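Local coordinates for cellulosomal-scaffolding protein A (Clostridium thermocellum, PDB 4B9F) that probably binds crystalline cellulose through a family 3a carbohydrate-binding module of the cellulosome scaffold, built as a beta sandwich with a bound calcium ion, at residues A31-V45 and A88-E102. Residues are numbered along the deposited sequence; the frame is centred on the assembly and turned at random.
Sequences AIDLSKLTLRYYYTV and ADTYLEISFTGGTLE. With CA (calcium ion), chain C.
At Tyr-43 the pairing is interrupted by a classic beta bulge: its carbonyl O accepts from both Asp-89 N (2.9 Å) and Thr-90 N, the former from above the carbonyl plane, the latter nearly along its axis. The carboxylate of Asp-89 ties down what follows: OD1 takes Val-45 N on its syn lone pair at 3.0 Å and the hydroxyl of Thr-90 on the anti side. Thr-44, between Tyr-43 and Val-45 in the chain, binds the calcium ion through O and OG1, its OG1 placed between backbone N and carbonyl carbon (chi1 47°); Asp-46, Thr-122, Asn-125 and Asp-126 contribute further ligands.

Away from the bulge, strands 37-43 and 90-96 run antiparallel (158° between their directions), with Leu-39/Ile-94 and Tyr-41/Leu-92 as hydrogen-bonded pairs. On one sheet face Arg-40, extended from CG to NE, lies across the Tyr-91 ring: CD stands 3.6 Å from the centroid in a CH-pi contact, and the guanidinium lies 12° from parallel to the ring plane with Tyr-91 OH over its centre. Water 3 links Arg-40 NE, Thr-38 OG1 and Glu-93 OE2, so the opposite charges are bridged rather than paired directly. Towards the facing sheet, Leu-39, Ile-94 and Phe-96 form an apolar cluster: Leu-39 and Ile-94 both touch Phe-22, and Leu-39 CD1 reaches the Phe-96 edge near CZ (4.3 Å).

Beyond Leu-37 the strands part. Water 1 accepts from Phe-96 N (2.9 Å) and lies 2.7 Å from Leu-37 O, where the register would probably place a direct bond. Direct bonding resumes with Leu-34 N to Gly-99 O (2.9 Å), then two Ile-32/Leu-101 bonds.

The chemistry implies a largely apolar inner side whose Tyr-41 and Tyr-43 hydroxyls bond to Asn-8 and Gln-51, a face where aromatic rings sit beside a water-bridged cluster, and a bulged end fixed by Asp-89 beside the calcium.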
ATOM      1  N   ALA A  31      15.137  -5.664  13.795  1.00 17.53           N
ATOM      2  CA  ALA A  31      13.741  -5.252  13.744  1.00 15.80           C
ATOM      3  C   ALA A  31      13.549  -3.898  13.066  1.00 16.95           C
ATOM      4  O   ALA A  31      14.450  -3.051  13.066  1.00 18.84           O
ATOM      5  CB  ALA A  31      13.145  -5.242  15.149  1.00 18.45           C
ATOM      6  N   ILE A  32      12.374  -3.723  12.473  1.00 16.11           N
ATOM      7  CA  ILE A  32      11.962  -2.478  11.844  1.00 17.44           C
ATOM      8  C   ILE A  32      10.777  -1.898  12.615  1.00 15.68           C
ATOM      9  O   ILE A  32       9.841  -2.613  12.965  1.00 15.81           O
ATOM     10  CB  ILE A  32      11.547  -2.723  10.377  1.00 20.45           C
ATOM     11  CG1 ILE A  32      12.769  -3.109   9.533  1.00 25.66           C
ATOM     12  CG2 ILE A  32      10.859  -1.500   9.788  1.00 24.17           C
ATOM     13  CD1 ILE A  32      12.418  -3.577   8.134  1.00 28.09           C
ATOM     14  N   ASP A  33      10.846  -0.602  12.897  1.00 14.58           N
ATOM     15  CA  ASP A  33       9.783   0.134  13.572  1.00 15.09           C
ATOM     16  C   ASP A  33       8.714   0.499  12.545  1.00 13.79           C
ATOM     17  O   ASP A  33       8.942   1.358  11.698  1.00 13.40           O
ATOM     18  CB  ASP A  33      10.386   1.406  14.183  1.00 17.93           C
ATOM     19  CG  ASP A  33       9.389   2.220  14.980  1.00 21.02           C
ATOM     20  OD1 ASP A  33       8.171   1.959  14.906  1.00 20.20           O
ATOM     21  OD2 ASP A  33       9.834   3.149  15.686  1.00 23.64           O
ATOM     22  N   LEU A  34       7.553  -0.150  12.618  1.00 13.58           N
ATOM     23  CA  LEU A  34       6.488   0.101  11.644  1.00 14.10           C
ATOM     24  C   LEU A  34       5.958   1.530  11.688  1.00 13.65           C
ATOM     25  O   LEU A  34       5.444   2.029  10.689  1.00 13.23           O
ATOM     26  CB  LEU A  34       5.332  -0.880  11.824  1.00 15.40           C
ATOM     27  CG  LEU A  34       5.571  -2.279  11.267  1.00 17.08           C
ATOM     28  CD1 LEU A  34       4.328  -3.126  11.503  1.00 19.35           C
ATOM     29  CD2 LEU A  34       5.902  -2.230   9.785  1.00 16.56           C
ATOM     30  N   SER A  35       6.073   2.190  12.839  1.00 13.88           N
ATOM     31  CA  SER A  35       5.612   3.570  12.945  1.00 14.82           C
ATOM     32  C   SER A  35       6.421   4.500  12.041  1.00 14.33           C
ATOM     33  O   SER A  35       6.022   5.642  11.810  1.00 17.09           O
ATOM     34  CB  SER A  35       5.633   4.061  14.402  1.00 17.70           C
ATOM     35  OG  SER A  35       6.951   4.338  14.843  1.00 19.40           O
ATOM     36  N   LYS A  36       7.552   4.004  11.535  1.00 13.80           N
ATOM     37  CA  LYS A  36       8.394   4.772  10.619  1.00 13.93           C
ATOM     38  C   LYS A  36       8.261   4.329   9.161  1.00 11.22           C
ATOM     39  O   LYS A  36       8.867   4.934   8.280  1.00 13.33           O
ATOM     40  CB  LYS A  36       9.868   4.658  11.026  1.00 19.26           C
ATOM     41  CG  LYS A  36      10.145   4.896  12.496  1.00 26.84           C
ATOM     42  CD  LYS A  36       9.902   6.339  12.881  1.00 34.84           C
ATOM     43  CE  LYS A  36      10.417   6.610  14.288  1.00 41.68           C
ATOM     44  NZ  LYS A  36      10.177   8.012  14.721  1.00 45.25           N
ATOM     45  N   LEU A  37       7.477   3.282   8.900  1.00 10.80           N
ATOM     46  CA  LEU A  37       7.364   2.725   7.554  1.00 11.03           C
ATOM     47  C   LEU A  37       6.196   3.330   6.797  1.00  9.69           C
ATOM     48  O   LEU A  37       5.082   3.400   7.315  1.00 10.60           O
ATOM     49  CB  LEU A  37       7.182   1.211   7.613  1.00 11.33           C
ATOM     50  CG  LEU A  37       7.075   0.500   6.262  1.00 12.96           C
ATOM     51  CD1 LEU A  37       8.381   0.609   5.469  1.00 14.56           C
ATOM     52  CD2 LEU A  37       6.692  -0.961   6.457  1.00 15.28           C
ATOM     53  N   THR A  38       6.449   3.785   5.574  1.00  9.72           N
ATOM     54  CA  THR A  38       5.355   4.221   4.716  1.00 10.37           C
ATOM     55  C   THR A  38       5.430   3.511   3.367  1.00  8.79           C
ATOM     56  O   THR A  38       6.521   3.140   2.911  1.00  9.63           O
ATOM     57  CB  THR A  38       5.339   5.743   4.505  1.00 11.39           C
ATOM     58  OG1 THR A  38       6.609   6.159   3.999  1.00 11.72           O
ATOM     59  CG2 THR A  38       5.037   6.472   5.811  1.00 12.04           C
ATOM     60  N   LEU A  39       4.266   3.312   2.751  1.00  8.74           N
ATOM     61  CA  LEU A  39       4.142   2.645   1.465  1.00  8.22           C
ATOM     62  C   LEU A  39       3.375   3.564   0.530  1.00  8.29           C
ATOM     63  O   LEU A  39       2.418   4.226   0.957  1.00  9.76           O
ATOM     64  CB  LEU A  39       3.364   1.332   1.628  1.00  9.21           C
ATOM     65  CG  LEU A  39       3.896   0.381   2.703  1.00 10.94           C
ATOM     66  CD1 LEU A  39       2.929  -0.791   2.916  1.00 11.50           C
ATOM     67  CD2 LEU A  39       5.265  -0.138   2.343  1.00 13.74           C
ATOM     68  N   ARG A  40       3.760   3.600  -0.744  1.00  8.66           N
ATOM     69  CA  ARG A  40       3.073   4.469  -1.693  1.00  8.64           C
ATOM     70  C   ARG A  40       2.503   3.687  -2.859  1.00  8.18           C
ATOM     71  O   ARG A  40       3.184   2.834  -3.450  1.00  9.28           O
ATOM     72  CB  ARG A  40       4.011   5.560  -2.228  1.00  8.41           C
ATOM     73  CG  ARG A  40       4.546   6.474  -1.177  1.00  9.95           C
ATOM     74  CD  ARG A  40       5.380   7.598  -1.763  1.00  9.70           C
ATOM     75  NE  ARG A  40       5.978   8.362  -0.680  1.00  9.85           N
ATOM     76  CZ  ARG A  40       6.856   9.343  -0.845  1.00 10.04           C
ATOM     77  NH1 ARG A  40       7.228   9.715  -2.065  1.00 10.55           N
ATOM     78  NH2 ARG A  40       7.354   9.961   0.219  1.00 12.17           N
ATOM     79  N   TYR A  41       1.240   3.992  -3.172  1.00  9.15           N
ATOM     80  CA  TYR A  41       0.541   3.463  -4.331  1.00  8.81           C
ATOM     81  C   TYR A  41       0.166   4.643  -5.234  1.00  7.81           C
ATOM     82  O   TYR A  41      -0.647   5.482  -4.852  1.00  8.54           O
ATOM     83  CB  TYR A  41      -0.715   2.692  -3.888  1.00  8.58           C
ATOM     84  CG  TYR A  41      -1.479   2.129  -5.062  1.00  8.39           C
ATOM     85  CD1 TYR A  41      -1.126   0.905  -5.618  1.00  9.03           C
ATOM     86  CD2 TYR A  41      -2.534   2.833  -5.649  1.00  9.77           C
ATOM     87  CE1 TYR A  41      -1.796   0.391  -6.713  1.00  9.34           C
ATOM     88  CE2 TYR A  41      -3.211   2.324  -6.745  1.00  9.45           C
ATOM     89  CZ  TYR A  41      -2.835   1.101  -7.270  1.00  9.38           C
ATOM     90  OH  TYR A  41      -3.471   0.566  -8.359  1.00 10.78           O
ATOM     91  N   TYR A  42       0.770   4.699  -6.422  1.00  8.60           N
ATOM     92  CA  TYR A  42       0.623   5.840  -7.316  1.00  9.41           C
ATOM     93  C   TYR A  42      -0.449   5.604  -8.365  1.00  8.77           C
ATOM     94  O   TYR A  42      -0.527   4.526  -8.967  1.00  9.51           O
ATOM     95  CB  TYR A  42       1.938   6.108  -8.043  1.00  9.84           C
ATOM     96  CG  TYR A  42       3.151   6.265  -7.167  1.00  9.09           C
ATOM     97  CD1 TYR A  42       3.489   7.508  -6.635  1.00  9.44           C
ATOM     98  CD2 TYR A  42       4.007   5.190  -6.932  1.00  8.96           C
ATOM     99  CE1 TYR A  42       4.634   7.669  -5.866  1.00  9.15           C
ATOM    100  CE2 TYR A  42       5.156   5.341  -6.155  1.00  9.78           C
ATOM    101  CZ  TYR A  42       5.460   6.585  -5.633  1.00  8.72           C
ATOM    102  OH  TYR A  42       6.609   6.738  -4.892  1.00  9.76           O
ATOM    103  N   TYR A  43      -1.249   6.627  -8.630  1.00  9.39           N
ATOM    104  CA  TYR A  43      -2.344   6.491  -9.572  1.00  8.39           C
ATOM    105  C   TYR A  43      -2.803   7.852 -10.071  1.00  8.89           C
ATOM    106  O   TYR A  43      -2.300   8.888  -9.634  1.00  9.92           O
ATOM    107  CB  TYR A  43      -3.509   5.733  -8.906  1.00 10.06           C
ATOM    108  CG  TYR A  43      -4.167   6.474  -7.751  1.00  8.72           C
ATOM    109  CD1 TYR A  43      -3.565   6.535  -6.496  1.00  9.26           C
ATOM    110  CD2 TYR A  43      -5.393   7.108  -7.921  1.00 10.07           C
ATOM    111  CE1 TYR A  43      -4.164   7.219  -5.437  1.00  9.25           C
ATOM    112  CE2 TYR A  43      -5.999   7.795  -6.875  1.00  9.59           C
ATOM    113  CZ  TYR A  43      -5.384   7.842  -5.633  1.00  9.41           C
ATOM    114  OH  TYR A  43      -5.976   8.507  -4.585  1.00 10.74           O
ATOM    115  N   THR A  44      -3.744   7.839 -11.009  1.00 10.00           N
ATOM    116  CA  THR A  44      -4.385   9.061 -11.466  1.00 10.67           C
ATOM    117  C   THR A  44      -5.813   9.079 -10.940  1.00 10.33           C
ATOM    118  O   THR A  44      -6.566   8.121 -11.120  1.00 10.71           O
ATOM    119  CB  THR A  44      -4.402   9.161 -13.001  1.00 10.86           C
ATOM    120  OG1 THR A  44      -4.856   7.917 -13.554  1.00 10.87           O
ATOM    121  CG2 THR A  44      -3.017   9.470 -13.534  1.00 12.78           C
ATOM    122  N   VAL A  45      -6.186  10.175 -10.292  1.00 11.14           N
ATOM    123  CA  VAL A  45      -7.466  10.247  -9.593  1.00 11.49           C
ATOM    124  C   VAL A  45      -8.691  10.261 -10.524  1.00 11.55           C
ATOM    125  O   VAL A  45      -9.778   9.869 -10.107  1.00 11.96           O
ATOM    126  CB  VAL A  45      -7.469  11.450  -8.610  1.00 11.71           C
ATOM    127  CG1 VAL A  45      -7.424  12.778  -9.364  1.00 12.19           C
ATOM    128  CG2 VAL A  45      -8.658  11.391  -7.653  1.00 11.84           C
ATOM    129  N   ALA A  88       0.448   9.027 -13.095  1.00 10.99           N
ATOM    130  CA  ALA A  88       0.499   9.304 -11.665  1.00 11.23           C
ATOM    131  C   ALA A  88       0.293  10.775 -11.373  1.00 10.31           C
ATOM    132  O   ALA A  88       1.110  11.612 -11.776  1.00 12.26           O
ATOM    133  CB  ALA A  88       1.830   8.818 -11.061  1.00 13.31           C
ATOM    134  N   ASP A  89      -0.785  11.099 -10.663  1.00  9.76           N
ATOM    135  CA  ASP A  89      -0.959  12.452 -10.142  1.00  9.71           C
ATOM    136  C   ASP A  89      -1.188  12.487  -8.642  1.00  9.24           C
ATOM    137  O   ASP A  89      -1.219  13.563  -8.045  1.00 10.62           O
ATOM    138  CB  ASP A  89      -2.057  13.250 -10.882  1.00 12.26           C
ATOM    139  CG  ASP A  89      -3.426  12.573 -10.873  1.00 13.40           C
ATOM    140  OD1 ASP A  89      -3.834  11.955  -9.866  1.00 11.99           O
ATOM    141  OD2 ASP A  89      -4.113  12.691 -11.900  1.00 18.59           O
ATOM    142  N   THR A  90      -1.321  11.307  -8.041  1.00  9.83           N
ATOM    143  CA  THR A  90      -1.637  11.166  -6.631  1.00  9.94           C
ATOM    144  C   THR A  90      -0.971   9.900  -6.136  1.00  9.60           C
ATOM    145  O   THR A  90      -0.768   8.964  -6.910  1.00  9.92           O
ATOM    146  CB  THR A  90      -3.178  11.002  -6.450  1.00 12.10           C
ATOM    147  OG1 THR A  90      -3.863  12.067  -7.124  1.00 12.47           O
ATOM    148  CG2 THR A  90      -3.582  10.994  -4.975  1.00 12.93           C
ATOM    149  N   TYR A  91      -0.633   9.848  -4.856  1.00  8.43           N
ATOM    150  CA  TYR A  91      -0.439   8.544  -4.237  1.00  8.63           C
ATOM    151  C   TYR A  91      -1.200   8.395  -2.945  1.00  8.67           C
ATOM    152  O   TYR A  91      -1.410   9.360  -2.201  1.00  9.90           O
ATOM    153  CB  TYR A  91       1.042   8.183  -4.041  1.00  8.15           C
ATOM    154  CG  TYR A  91       1.876   9.118  -3.193  1.00  9.86           C
ATOM    155  CD1 TYR A  91       2.023   8.910  -1.823  1.00 10.51           C
ATOM    156  CD2 TYR A  91       2.586  10.161  -3.778  1.00 10.23           C
ATOM    157  CE1 TYR A  91       2.829   9.756  -1.046  1.00 10.76           C
ATOM    158  CE2 TYR A  91       3.389  10.999  -3.015  1.00 11.10           C
ATOM    159  CZ  TYR A  91       3.512  10.790  -1.658  1.00 10.92           C
ATOM    160  OH  TYR A  91       4.320  11.622  -0.913  1.00 12.19           O
ATOM    161  N   LEU A  92      -1.651   7.172  -2.711  1.00  8.65           N
ATOM    162  CA  LEU A  92      -2.054   6.772  -1.383  1.00  8.34           C
ATOM    163  C   LEU A  92      -0.787   6.459  -0.608  1.00  8.30           C
ATOM    164  O   LEU A  92       0.081   5.711  -1.081  1.00  8.91           O
ATOM    165  CB  LEU A  92      -2.930   5.526  -1.459  1.00  8.51           C
ATOM    166  CG  LEU A  92      -3.141   4.764  -0.148  1.00  8.91           C
ATOM    167  CD1 LEU A  92      -4.081   5.526   0.778  1.00 10.42           C
ATOM    168  CD2 LEU A  92      -3.672   3.359  -0.404  1.00 10.84           C
ATOM    169  N   GLU A  93      -0.656   7.062   0.566  1.00  8.12           N
ATOM    170  CA  GLU A  93       0.418   6.725   1.474  1.00  8.69           C
ATOM    171  C   GLU A  93      -0.153   5.942   2.633  1.00  8.39           C
ATOM    172  O   GLU A  93      -1.031   6.441   3.352  1.00  9.09           O
ATOM    173  CB  GLU A  93       1.098   7.978   2.006  1.00 10.39           C
ATOM    174  CG  GLU A  93       2.299   7.648   2.872  1.00 12.65           C
ATOM    175  CD  GLU A  93       2.696   8.781   3.791  1.00 18.70           C
ATOM    176  OE1 GLU A  93       1.946   9.056   4.758  1.00 21.70           O
ATOM    177  OE2 GLU A  93       3.762   9.386   3.553  1.00 17.59           O
ATOM    178  N   ILE A  94       0.320   4.710   2.788  1.00  8.34           N
ATOM    179  CA  ILE A  94      -0.072   3.864   3.902  1.00  8.47           C
ATOM    180  C   ILE A  94       0.981   4.015   4.990  1.00  9.33           C
ATOM    181  O   ILE A  94       2.186   3.969   4.713  1.00 10.01           O
ATOM    182  CB  ILE A  94      -0.231   2.382   3.466  1.00 10.42           C
ATOM    183  CG1 ILE A  94      -1.416   2.249   2.500  1.00 12.05           C
ATOM    184  CG2 ILE A  94      -0.427   1.492   4.691  1.00 12.85           C
ATOM    185  CD1 ILE A  94      -1.575   0.864   1.891  1.00 13.44           C
ATOM    186  N   SER A  95       0.517   4.200   6.219  1.00  8.97           N
ATOM    187  CA  SER A  95       1.389   4.293   7.379  1.00  9.55           C
ATOM    188  C   SER A  95       0.799   3.488   8.540  1.00  9.72           C
ATOM    189  O   SER A  95      -0.300   2.917   8.424  1.00  9.79           O
ATOM    190  CB  SER A  95       1.608   5.759   7.777  1.00 13.00           C
ATOM    191  OG  SER A  95       0.370   6.383   8.069  1.00 13.64           O
ATOM    192  N   PHE A  96       1.529   3.447   9.652  1.00  9.60           N
ATOM    193  CA  PHE A  96       1.181   2.581  10.779  1.00  9.90           C
ATOM    194  C   PHE A  96       1.300   3.357  12.072  1.00 11.15           C
ATOM    195  O   PHE A  96       2.254   4.125  12.259  1.00 11.72           O
ATOM    196  CB  PHE A  96       2.106   1.362  10.832  1.00 10.00           C
ATOM    197  CG  PHE A  96       2.132   0.586   9.554  1.00 10.55           C
ATOM    198  CD1 PHE A  96       2.982   0.950   8.513  1.00 10.21           C
ATOM    199  CD2 PHE A  96       1.286  -0.500   9.373  1.00 11.38           C
ATOM    200  CE1 PHE A  96       2.983   0.259   7.315  1.00 11.51           C
ATOM    201  CE2 PHE A  96       1.292  -1.211   8.173  1.00 12.90           C
ATOM    202  CZ  PHE A  96       2.146  -0.828   7.146  1.00 13.08           C
ATOM    203  N   THR A  97       0.351   3.137  12.974  1.00 11.02           N
ATOM    204  CA  THR A  97       0.353   3.829  14.255  1.00 12.11           C
ATOM    205  C   THR A  97       1.407   3.279  15.206  1.00 13.82           C
ATOM    206  O   THR A  97       1.795   3.947  16.163  1.00 18.23           O
ATOM    207  CB  THR A  97      -1.020   3.768  14.935  1.00 13.66           C
ATOM    208  OG1 THR A  97      -1.365   2.401  15.189  1.00 15.96           O
ATOM    209  CG2 THR A  97      -2.090   4.414  14.053  1.00 16.05           C
ATOM    210  N   GLY A  98       1.867   2.062  14.943  1.00 12.59           N
ATOM    211  CA  GLY A  98       2.841   1.424  15.799  1.00 13.24           C
ATOM    212  C   GLY A  98       3.098   0.015  15.317  1.00 13.66           C
ATOM    213  O   GLY A  98       2.601  -0.387  14.263  1.00 14.00           O
ATOM    214  N   GLY A  99       3.869  -0.740  16.090  1.00 15.20           N
ATOM    215  CA  GLY A  99       4.203  -2.108  15.737  1.00 14.07           C
ATOM    216  C   GLY A  99       5.653  -2.279  15.329  1.00 13.35           C
ATOM    217  O   GLY A  99       6.351  -1.318  14.998  1.00 14.20           O
ATOM    218  N   THR A 100       6.096  -3.526  15.350  1.00 12.85           N
ATOM    219  CA  THR A 100       7.473  -3.863  15.058  1.00 13.73           C
ATOM    220  C   THR A 100       7.473  -5.060  14.131  1.00 13.20           C
ATOM    221  O   THR A 100       6.725  -6.025  14.332  1.00 13.49           O
ATOM    222  CB  THR A 100       8.239  -4.211  16.348  1.00 14.81           C
ATOM    223  OG1 THR A 100       8.271  -3.068  17.212  1.00 18.20           O
ATOM    224  CG2 THR A 100       9.654  -4.636  16.036  1.00 16.87           C
ATOM    225  N   LEU A 101       8.299  -4.978  13.097  1.00 12.66           N
ATOM    226  CA  LEU A 101       8.462  -6.070  12.162  1.00 12.70           C
ATOM    227  C   LEU A 101       9.816  -6.727  12.422  1.00 12.75           C
ATOM    228  O   LEU A 101      10.862  -6.180  12.060  1.00 13.93           O
ATOM    229  CB  LEU A 101       8.375  -5.544  10.730  1.00 14.19           C
ATOM    230  CG  LEU A 101       8.153  -6.581   9.635  1.00 16.46           C
ATOM    231  CD1 LEU A 101       6.831  -7.291   9.863  1.00 15.27           C
ATOM    232  CD2 LEU A 101       8.179  -5.915   8.270  1.00 16.58           C
ATOM    233  N   GLU A 102       9.789  -7.888  13.070  1.00 13.39           N
ATOM    234  CA  GLU A 102      11.011  -8.613  13.430  1.00 14.06           C
ATOM    235  C   GLU A 102      11.677  -9.218  12.201  1.00 14.23           C
ATOM    236  O   GLU A 102      11.026  -9.395  11.174  1.00 13.60           O
ATOM    237  CB  GLU A 102      10.671  -9.742  14.413  1.00 14.46           C
ATOM    238  CG  GLU A 102      10.081  -9.280  15.742  1.00 16.92           C
ATOM    239  CD  GLU A 102      11.097  -8.608  16.649  1.00 18.97           C
ATOM    240  OE1 GLU A 102      12.315  -8.723  16.384  1.00 22.52           O
ATOM    241  OE2 GLU A 102      10.684  -7.970  17.635  1.00 20.58           O
TER
HETATM  242 CA    CA C 153      -6.770   6.462 -12.929  1.00 10.56          CA
HETATM  243  O   HOH W   1       4.206   4.628   9.512  1.00 12.86           O
HETATM  244  O   HOH W   2       2.981   6.728  12.107  1.00 31.95           O
HETATM  245  O   HOH W   3       5.953   8.147   2.181  1.00 15.00           O
HETATM  246  O   HOH W   4      -7.579   5.353 -10.844  1.00 10.92           O